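Local coordinates for protein EmGH1 (Erythrobacter marinus, PDB 5Z87) that probably hydrolyses beta-glucosides and perhaps related xylosides and arabinofuranosides, as a family 3 glycoside hydrolase, at residues A51-L56 and S119-P124; A110-V115 and I123-F128; I228-K233 and A272-L277. All blocks are in the same frame, centred on the assembly; numbering follows the deposited sequence.

Contact 1. Residues A51-L56 and S119-P124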
loop_
_atom_site.group_PDB
_atom_site.type_symbol
_atom_site.label_atom_id
_atom_site.label_comp_id
_atom_site.label_asym_id
_atom_site.label_seq_id
_atom_site.Cartn_x
_atom_site.Cartn_y
_atom_site.Cartn_z
ATOM N N ALA A 51 34.887 3.296 -31.280
ATOM C CA ALA A 51 33.888 2.288 -31.620
ATOM C C ALA A 51 33.906 1.959 -33.113
ATOM O O ALA A 51 33.669 0.809 -33.496
ATOM C CB ALA A 51 32.501 2.770 -31.182
ATOM N N ASN A 52 34.189 2.950 -33.962
ATOM C CA ASN A 52 34.303 2.699 -35.397
ATOM C C ASN A 52 35.416 1.716 -35.733
ATOM O O ASN A 52 35.383 1.113 -36.806
ATOM C CB ASN A 52 34.527 4.009 -36.149
ATOM C CG ASN A 52 33.301 4.910 -36.110
ATOM O OD1 ASN A 52 32.169 4.424 -36.046
ATOM N ND2 ASN A 52 33.516 6.227 -36.134
ATOM N N LEU A 53 36.380 1.517 -34.841
ATOM C CA LEU A 53 37.482 0.602 -35.105
ATOM C C LEU A 53 37.230 -0.819 -34.616
ATOM O O LEU A 53 38.030 -1.708 -34.930
ATOM C CB LEU A 53 38.766 1.131 -34.460
ATOM C CG LEU A 53 39.072 2.603 -34.717
ATOM C CD1 LEU A 53 40.339 3.012 -34.008
ATOM C CD2 LEU A 53 39.180 2.855 -36.208
ATOM N N MET A 54 36.147 -1.067 -33.874
ATOM C CA MET A 54 35.991 -2.307 -33.123
ATOM C C MET A 54 35.060 -3.278 -33.837
ATOM O O MET A 54 34.143 -2.871 -34.544
ATOM C CB MET A 54 35.457 -2.021 -31.714
ATOM C CG MET A 54 36.328 -1.055 -30.927
ATOM S SD MET A 54 35.673 -0.546 -29.325
ATOM C CE MET A 54 35.552 -2.129 -28.472
ATOM N N THR A 55 35.308 -4.573 -33.642
ATOM C CA THR A 55 34.429 -5.608 -34.162
ATOM C C THR A 55 33.180 -5.760 -33.279
ATOM O O THR A 55 33.084 -5.210 -32.180
ATOM C CB THR A 55 35.168 -6.945 -34.255
ATOM O OG1 THR A 55 35.379 -7.478 -32.933
ATOM C CG2 THR A 55 36.524 -6.768 -34.979
ATOM N N LEU A 56 32.217 -6.537 -33.782
ATOM C CA LEU A 56 31.049 -6.908 -32.989
ATOM C C LEU A 56 31.455 -7.546 -31.662
ATOM O O LEU A 56 30.952 -7.165 -30.596
ATOM C CB LEU A 56 30.169 -7.867 -33.790
ATOM C CG LEU A 56 29.037 -8.567 -33.037
ATOM C CD1 LEU A 56 28.047 -7.542 -32.536
ATOM C CD2 LEU A 56 28.340 -9.582 -33.929
ATOM N N SER A 119 42.753 -6.364 -24.745
ATOM C CA SER A 119 42.089 -5.456 -25.671
ATOM C C SER A 119 43.057 -4.947 -26.740
ATOM O O SER A 119 44.098 -4.362 -26.424
ATOM C CB SER A 119 41.490 -4.273 -24.915
ATOM O OG SER A 119 40.972 -3.304 -25.817
ATOM N N ARG A 120 42.680 -5.141 -28.010
ATOM C CA ARG A 120 43.433 -4.603 -29.142
ATOM C C ARG A 120 43.745 -3.122 -28.969
ATOM O O ARG A 120 44.752 -2.635 -29.497
ATOM C CB ARG A 120 42.637 -4.833 -30.430
ATOM C CG ARG A 120 43.398 -4.676 -31.715
ATOM C CD ARG A 120 42.710 -5.423 -32.864
ATOM N NE ARG A 120 41.319 -5.006 -33.049
ATOM C CZ ARG A 120 40.844 -4.437 -34.153
ATOM N NH1 ARG A 120 41.657 -4.204 -35.183
ATOM N NH2 ARG A 120 39.560 -4.091 -34.222
ATOM N N PHE A 121 42.921 -2.403 -28.202
ATOM C CA PHE A 121 43.063 -0.967 -27.981
ATOM C C PHE A 121 43.374 -0.615 -26.529
ATOM O O PHE A 121 43.355 0.567 -26.169
ATOM C CB PHE A 121 41.792 -0.250 -28.436
ATOM C CG PHE A 121 41.368 -0.621 -29.824
ATOM C CD1 PHE A 121 41.892 0.050 -30.928
ATOM C CD2 PHE A 121 40.481 -1.670 -30.034
ATOM C CE1 PHE A 121 41.516 -0.305 -32.219
ATOM C CE2 PHE A 121 40.095 -2.027 -31.319
ATOM C CZ PHE A 121 40.613 -1.341 -32.410
ATOM N N GLY A 122 43.665 -1.601 -25.692
ATOM C CA GLY A 122 44.043 -1.319 -24.317
ATOM C C GLY A 122 42.936 -0.768 -23.440
ATOM O O GLY A 122 43.220 -0.010 -22.502
ATOM N N ILE A 123 41.682 -1.126 -23.712
ATOM C CA ILE A 123 40.554 -0.652 -22.908
ATOM C C ILE A 123 40.635 -1.278 -21.519
ATOM O O ILE A 123 40.600 -2.512 -21.394
ATOM C CB ILE A 123 39.212 -0.970 -23.588
ATOM C CG1 ILE A 123 39.217 -0.465 -25.040
ATOM C CG2 ILE A 123 38.031 -0.383 -22.769
ATOM C CD1 ILE A 123 38.045 -0.975 -25.909
ATOM N N PRO A 124 40.774 -0.490 -20.460
ATOM C CA PRO A 124 40.718 -1.050 -19.106
ATOM C C PRO A 124 39.274 -1.337 -18.698
ATOM O O PRO A 124 38.314 -0.906 -19.337
ATOM C CB PRO A 124 41.345 0.049 -18.229
ATOM C CG PRO A 124 41.803 1.142 -19.200
ATOM C CD PRO A 124 40.958 0.970 -20.427
HETATM O O HOH W 1 40.169 -1.483 -36.740
#

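Contact 2. Residues A110-V115 and I123-F128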
loop_
_atom_site.group_PDB
_atom_site.type_symbol
_atom_site.label_atom_id
_atom_site.label_comp_id
_atom_site.label_asym_id
_atom_site.label_seq_id
_atom_site.Cartn_x
_atom_site.Cartn_y
_atom_site.Cartn_z
ATOM N N ALA A 110 47.337 -5.326 -11.168
ATOM C CA ALA A 110 47.622 -6.606 -11.808
ATOM C C ALA A 110 46.468 -7.053 -12.696
ATOM O O ALA A 110 46.690 -7.511 -13.822
ATOM C CB ALA A 110 47.926 -7.662 -10.742
ATOM N N MET A 111 45.223 -6.924 -12.213
ATOM C CA MET A 111 44.074 -7.368 -13.000
ATOM C C MET A 111 43.869 -6.485 -14.220
ATOM O O MET A 111 43.574 -6.984 -15.311
ATOM C CB MET A 111 42.800 -7.377 -12.144
ATOM C CG MET A 111 41.531 -7.854 -12.882
ATOM S SD MET A 111 39.979 -7.080 -12.280
ATOM C CE MET A 111 40.124 -5.478 -13.081
ATOM N N GLN A 112 44.023 -5.171 -14.055
ATOM C CA GLN A 112 43.854 -4.268 -15.185
ATOM C C GLN A 112 44.874 -4.553 -16.282
ATOM O O GLN A 112 44.552 -4.461 -17.471
ATOM C CB GLN A 112 43.961 -2.823 -14.709
ATOM C CG GLN A 112 42.744 -2.361 -13.935
ATOM C CD GLN A 112 41.579 -2.014 -14.837
ATOM O OE1 GLN A 112 41.218 -2.771 -15.740
ATOM N NE2 GLN A 112 40.994 -0.849 -14.609
ATOM N N GLN A 113 46.106 -4.916 -15.896
ATOM C CA GLN A 113 47.133 -5.252 -16.878
ATOM C C GLN A 113 46.719 -6.475 -17.685
ATOM O O GLN A 113 46.936 -6.527 -18.900
ATOM C CB GLN A 113 48.471 -5.484 -16.158
ATOM C CG GLN A 113 49.726 -5.525 -17.025
ATOM C CD GLN A 113 51.020 -5.666 -16.190
ATOM O OE1 GLN A 113 51.357 -4.787 -15.386
ATOM N NE2 GLN A 113 51.733 -6.780 -16.374
ATOM N N GLU A 114 46.093 -7.460 -17.027
ATOM C CA GLU A 114 45.532 -8.607 -17.742
ATOM C C GLU A 114 44.418 -8.184 -18.689
ATOM O O GLU A 114 44.262 -8.753 -19.778
ATOM C CB GLU A 114 44.984 -9.633 -16.752
ATOM C CG GLU A 114 46.011 -10.225 -15.841
ATOM C CD GLU A 114 46.844 -11.296 -16.527
ATOM O OE1 GLU A 114 46.535 -11.648 -17.694
ATOM O OE2 GLU A 114 47.807 -11.781 -15.890
ATOM N N VAL A 115 43.606 -7.215 -18.269
ATOM C CA VAL A 115 42.519 -6.746 -19.116
ATOM C C VAL A 115 43.080 -5.974 -20.301
ATOM O O VAL A 115 42.740 -6.236 -21.460
ATOM C CB VAL A 115 41.544 -5.885 -18.294
ATOM C CG1 VAL A 115 40.469 -5.286 -19.182
ATOM C CG2 VAL A 115 40.948 -6.696 -17.147
ATOM N N ILE A 123 41.682 -1.126 -23.712
ATOM C CA ILE A 123 40.554 -0.652 -22.908
ATOM C C ILE A 123 40.635 -1.278 -21.519
ATOM O O ILE A 123 40.600 -2.512 -21.394
ATOM C CB ILE A 123 39.212 -0.970 -23.588
ATOM C CG1 ILE A 123 39.217 -0.465 -25.040
ATOM C CG2 ILE A 123 38.031 -0.383 -22.769
ATOM C CD1 ILE A 123 38.045 -0.975 -25.909
ATOM N N PRO A 124 40.774 -0.490 -20.460
ATOM C CA PRO A 124 40.718 -1.050 -19.106
ATOM C C PRO A 124 39.274 -1.337 -18.698
ATOM O O PRO A 124 38.314 -0.906 -19.337
ATOM C CB PRO A 124 41.345 0.049 -18.229
ATOM C CG PRO A 124 41.803 1.142 -19.200
ATOM C CD PRO A 124 40.958 0.970 -20.427
ATOM N N ALA A 125 39.141 -2.095 -17.617
ATOM C CA ALA A 125 37.835 -2.370 -17.033
ATOM C C ALA A 125 37.368 -1.214 -16.153
ATOM O O ALA A 125 38.173 -0.528 -15.519
ATOM C CB ALA A 125 37.894 -3.654 -16.206
ATOM N N PHE A 126 36.052 -0.977 -16.140
ATOM C CA PHE A 126 35.458 -0.305 -14.988
ATOM C C PHE A 126 35.620 -1.224 -13.784
ATOM O O PHE A 126 35.474 -2.443 -13.895
ATOM C CB PHE A 126 33.970 0.011 -15.213
ATOM C CG PHE A 126 33.707 1.426 -15.685
ATOM C CD1 PHE A 126 34.207 2.518 -14.990
ATOM C CD2 PHE A 126 32.969 1.663 -16.836
ATOM C CE1 PHE A 126 33.971 3.820 -15.437
ATOM C CE2 PHE A 126 32.727 2.971 -17.285
ATOM C CZ PHE A 126 33.226 4.041 -16.586
ATOM N N VAL A 127 35.980 -0.648 -12.647
ATOM C CA VAL A 127 36.124 -1.388 -11.400
ATOM C C VAL A 127 35.073 -0.811 -10.463
ATOM O O VAL A 127 35.256 0.284 -9.917
ATOM C CB VAL A 127 37.535 -1.272 -10.809
ATOM C CG1 VAL A 127 37.634 -2.033 -9.485
ATOM C CG2 VAL A 127 38.563 -1.791 -11.806
ATOM N N PHE A 128 33.965 -1.528 -10.290
ATOM C CA PHE A 128 32.802 -1.000 -9.578
ATOM C C PHE A 128 32.841 -1.456 -8.125
ATOM O O PHE A 128 32.987 -2.653 -7.849
ATOM C CB PHE A 128 31.492 -1.463 -10.231
ATOM C CG PHE A 128 31.195 -0.813 -11.552
ATOM C CD1 PHE A 128 30.956 0.550 -11.630
ATOM C CD2 PHE A 128 31.124 -1.572 -12.715
ATOM C CE1 PHE A 128 30.665 1.163 -12.845
ATOM C CE2 PHE A 128 30.822 -0.976 -13.928
ATOM C CZ PHE A 128 30.610 0.410 -13.994
#

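Contact 3. Residues I228-K233 and A272-L277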
loop_
_atom_site.group_PDB
_atom_site.type_symbol
_atom_site.label_atom_id
_atom_site.label_comp_id
_atom_site.label_asym_id
_atom_site.label_seq_id
_atom_site.Cartn_x
_atom_site.Cartn_y
_atom_site.Cartn_z
ATOM N N ILE A 228 35.182 9.389 -8.965
ATOM C CA ILE A 228 34.679 8.149 -9.546
ATOM C C ILE A 228 33.277 8.409 -10.087
ATOM O O ILE A 228 32.601 9.358 -9.690
ATOM C CB ILE A 228 34.651 6.982 -8.524
ATOM C CG1 ILE A 228 33.552 7.213 -7.467
ATOM C CG2 ILE A 228 36.016 6.813 -7.851
ATOM C CD1 ILE A 228 33.352 6.041 -6.488
ATOM N N ALA A 229 32.840 7.541 -10.992
ATOM C CA ALA A 229 31.494 7.631 -11.543
ATOM C C ALA A 229 30.446 7.122 -10.550
ATOM O O ALA A 229 30.643 6.103 -9.876
ATOM C CB ALA A 229 31.403 6.834 -12.850
ATOM N N THR A 230 29.333 7.842 -10.465
ATOM C CA THR A 230 28.151 7.397 -9.731
ATOM C C THR A 230 27.223 6.622 -10.658
ATOM O O THR A 230 27.106 6.940 -11.846
ATOM C CB THR A 230 27.377 8.586 -9.149
ATOM O OG1 THR A 230 27.083 9.524 -10.194
ATOM C CG2 THR A 230 28.179 9.287 -8.081
ATOM N N SER A 231 26.556 5.607 -10.108
ATOM C CA SER A 231 25.435 4.936 -10.769
ATOM C C SER A 231 24.213 5.071 -9.858
ATOM O O SER A 231 23.987 4.245 -8.972
ATOM C CB SER A 231 25.748 3.466 -11.068
ATOM O OG SER A 231 27.097 3.307 -11.463
ATOM N N VAL A 232 23.409 6.109 -10.078
ATOM C CA VAL A 232 22.279 6.354 -9.190
ATOM C C VAL A 232 21.254 5.237 -9.350
ATOM O O VAL A 232 20.977 4.773 -10.467
ATOM C CB VAL A 232 21.679 7.741 -9.464
ATOM C CG1 VAL A 232 22.674 8.817 -9.049
ATOM C CG2 VAL A 232 21.350 7.887 -10.948
ATOM N N LYS A 233 20.711 4.770 -8.226
ATOM C CA LYS A 233 19.866 3.587 -8.203
ATOM C C LYS A 233 18.749 3.818 -7.189
ATOM O O LYS A 233 18.851 4.713 -6.346
ATOM C CB LYS A 233 20.700 2.347 -7.866
ATOM C CG LYS A 233 21.339 2.409 -6.489
ATOM C CD LYS A 233 22.160 1.177 -6.191
ATOM C CE LYS A 233 22.472 1.089 -4.691
ATOM N NZ LYS A 233 23.563 0.093 -4.368
ATOM N N ALA A 272 23.525 17.390 -11.793
ATOM C CA ALA A 272 24.820 17.014 -11.239
ATOM C C ALA A 272 25.660 16.185 -12.200
ATOM O O ALA A 272 26.864 16.037 -11.968
ATOM C CB ALA A 272 24.639 16.239 -9.927
ATOM N N GLY A 273 25.059 15.629 -13.252
ATOM C CA GLY A 273 25.829 14.968 -14.289
ATOM C C GLY A 273 26.286 13.567 -13.958
ATOM O O GLY A 273 27.365 13.158 -14.408
ATOM N N SER A 274 25.508 12.826 -13.166
ATOM C CA SER A 274 25.794 11.417 -12.925
ATOM C C SER A 274 26.078 10.708 -14.247
ATOM O O SER A 274 25.343 10.867 -15.218
ATOM C CB SER A 274 24.609 10.760 -12.196
ATOM O OG SER A 274 24.815 9.366 -11.974
ATOM N N ILE A 275 27.162 9.938 -14.278
ATOM C CA ILE A 275 27.576 9.252 -15.494
ATOM C C ILE A 275 26.817 7.941 -15.658
ATOM O O ILE A 275 26.526 7.515 -16.783
ATOM C CB ILE A 275 29.107 9.029 -15.455
ATOM C CG1 ILE A 275 29.864 10.347 -15.582
ATOM C CG2 ILE A 275 29.584 8.071 -16.543
ATOM C CD1 ILE A 275 31.366 10.192 -15.331
ATOM N N GLY A 276 26.501 7.265 -14.551
ATOM C CA GLY A 276 25.824 5.991 -14.589
ATOM C C GLY A 276 24.471 6.031 -13.889
ATOM O O GLY A 276 24.127 6.984 -13.173
ATOM N N LEU A 277 23.708 4.962 -14.103
ATOM C CA LEU A 277 22.387 4.778 -13.512
ATOM C C LEU A 277 22.115 3.287 -13.480
ATOM O O LEU A 277 22.434 2.586 -14.450
ATOM C CB LEU A 277 21.305 5.507 -14.317
ATOM C CG LEU A 277 19.840 5.240 -13.937
ATOM C CD1 LEU A 277 19.059 6.532 -14.054
ATOM C CD2 LEU A 277 19.218 4.173 -14.826
#

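Contact 1. Residues A51-L56 and S119-P124
Met54 and Phe121 bring two surface loops together, each loop making a type I turn: Ala51 to Met54 in one, Ser119 to Gly122 in the other. The close-packed part is apolar. CB of Leu53 lies 3.7 Å from CZ of Phe121, and CG of Met54 comes to 3.9 Å from CE2 of the same ring. Beyond the ring, Met54 bends at its third torsion (chi3 60°), which carries CE tip to tip onto CD1 of Ile123 at 3.8 Å.

The outer side is looser and polar. NH2 of Arg120 gives Leu53 O a weak, strongly bent bond (2.9 Å, 120° at the hydrogen), and a water that donates to the same oxygen accepts weakly from NH1. The stronger partner of this guanidinium is Glu58, in a salt bridge through NE, while CZ of Phe121 lies over one of its faces, offset toward the rim. Within the second loop, Ser119 OG accepts from the N of Phe121, an ST turn, and from Ile123 N. Helix 43-51 covers Phe121 and Ile123 through Leu50, and Leu377 of helix 366-382 touches both Met54 and Ile123, while the second loop runs on into strand 126-129.

Contact 2. Residues A110-V115 and I123-F128
Val115 meets the carbonyl of Ile123 where the chain, having left helix 101-116, returns toward strand 126-129: the helix-to-strand half of a beta-alpha-beta unit that begins with strand 91-93. At Ile123 the touch is through the backbone, CG1 of Val115 standing 3.6 Å from Ile123 O; the side chain itself leads away from the helix and touches Leu377 of helix 366-382. Pro124 follows, the residue whose CA comes nearest the helix, and the amide of Gln112 crosses it at a slant with NE2 3.7 Å from CB.

Ala125 carries the polar centre. Its N donates to OE1 of Gln112 at 2.9 Å, in the carbonyl plane and on a lone pair, with 154° at the hydrogen. Its O takes a bond of 3.0 Å from NE2 of Gln112, again on a lone pair, although this oxygen lies somewhat out of the amide plane. Gln112 reaches both by folding at its second torsion (chi2 -78°), which swings the amide from the helix surface across to the backbone. Around this pair, CB of Ala125 lies within 4.3 Å of both Met111 CE and Val115 CG1. Phe126 turns its side chain away from the helix, and its backbone pairs with Gly90 and Val92 of the neighbouring strand region. Val127 faces the helix once more, its CG2 4.2 Å from Met111 CE.

One glutamine thus supplies both the acceptor and the donor for a single buried residue's backbone, just before the strand begins. With both bonds made, the amide's flip is fixed, since exchanging its O and N would set donor against donor and acceptor against acceptor.

Contact 3. Residues I228-K233 and A272-L277
Ser231 lies beside Gly276 where two neighbouring parallel strands of the TIM-barrel-like domain, 229-235 and 276-279, come together, and Gly276 bonds to the residues flanking Ser231, Thr230 and Val232. Gly276 N donates to Thr230 O at 2.8 Å, almost in line with the carbonyl, though bent at the hydrogen (136°), and Gly276 O receives Val232 N at 3.3 Å, a longer bond whose donor stands above the carbonyl plane. Between the strands, CA of Ser231 also approaches Gly276 O.

That oxygen has a second donor. With its OG anti to the backbone N (chi1 178°), Ser274 turns its hydroxyl forward along its own chain, to Gly276 O two residues on, 2.8 Å away and in the carbonyl plane. The same OG lies 2.9 Å from OG1 of Thr230. Replacing Ser274 by an alanine would probably leave Gly276 O with Val232 N alone of these two donors and take a polar neighbour from the buried Thr230 hydroxyl.

Other polar groups are met from outside the pair. Gln216, at the end of helix 201-216, uses OE1 to accept from both Thr230 N and Ile275 N, tying strand 229-235 to the loop that leads into strand 276-279, and its NE2 gives to Gly273 O. The side chain of Ser231 is on the opposite face of the sheet from that of Val232, and its OG bonds Tyr309 OH and Cys177 O. At the far end Lys233 belongs to the ligand pocket, its NZ bonded to Phe178 O and to a bound dithiothreitol.

Apolar contacts flank the bonds. Ala229 CB rests against Ile275 CB, while Val232 and Leu277 share one face of the sheet. On that face, CG2 of Val232 lies 4.1 Å from CD1 of Leu277.

Contact 1 lies at the surface, whereas contacts 2 and 3 are buried and both reach the same parallel sheet. Contacts 1 and 2 share Ile123 and Pro124, so one connecting loop first meets another loop and then the helix before it; their centres are about 14 Å apart. Contact 3, two strands further across the sheet, comes within about 4 Å of contact 2 at the nearest atoms without touching it. The chemistry follows the setting: a weak arginine bond with water beside apolar packing at the surface, a glutamine amide pairing with backbone where helix meets strand, and backbone bonds supplemented by hydroxyls between strands.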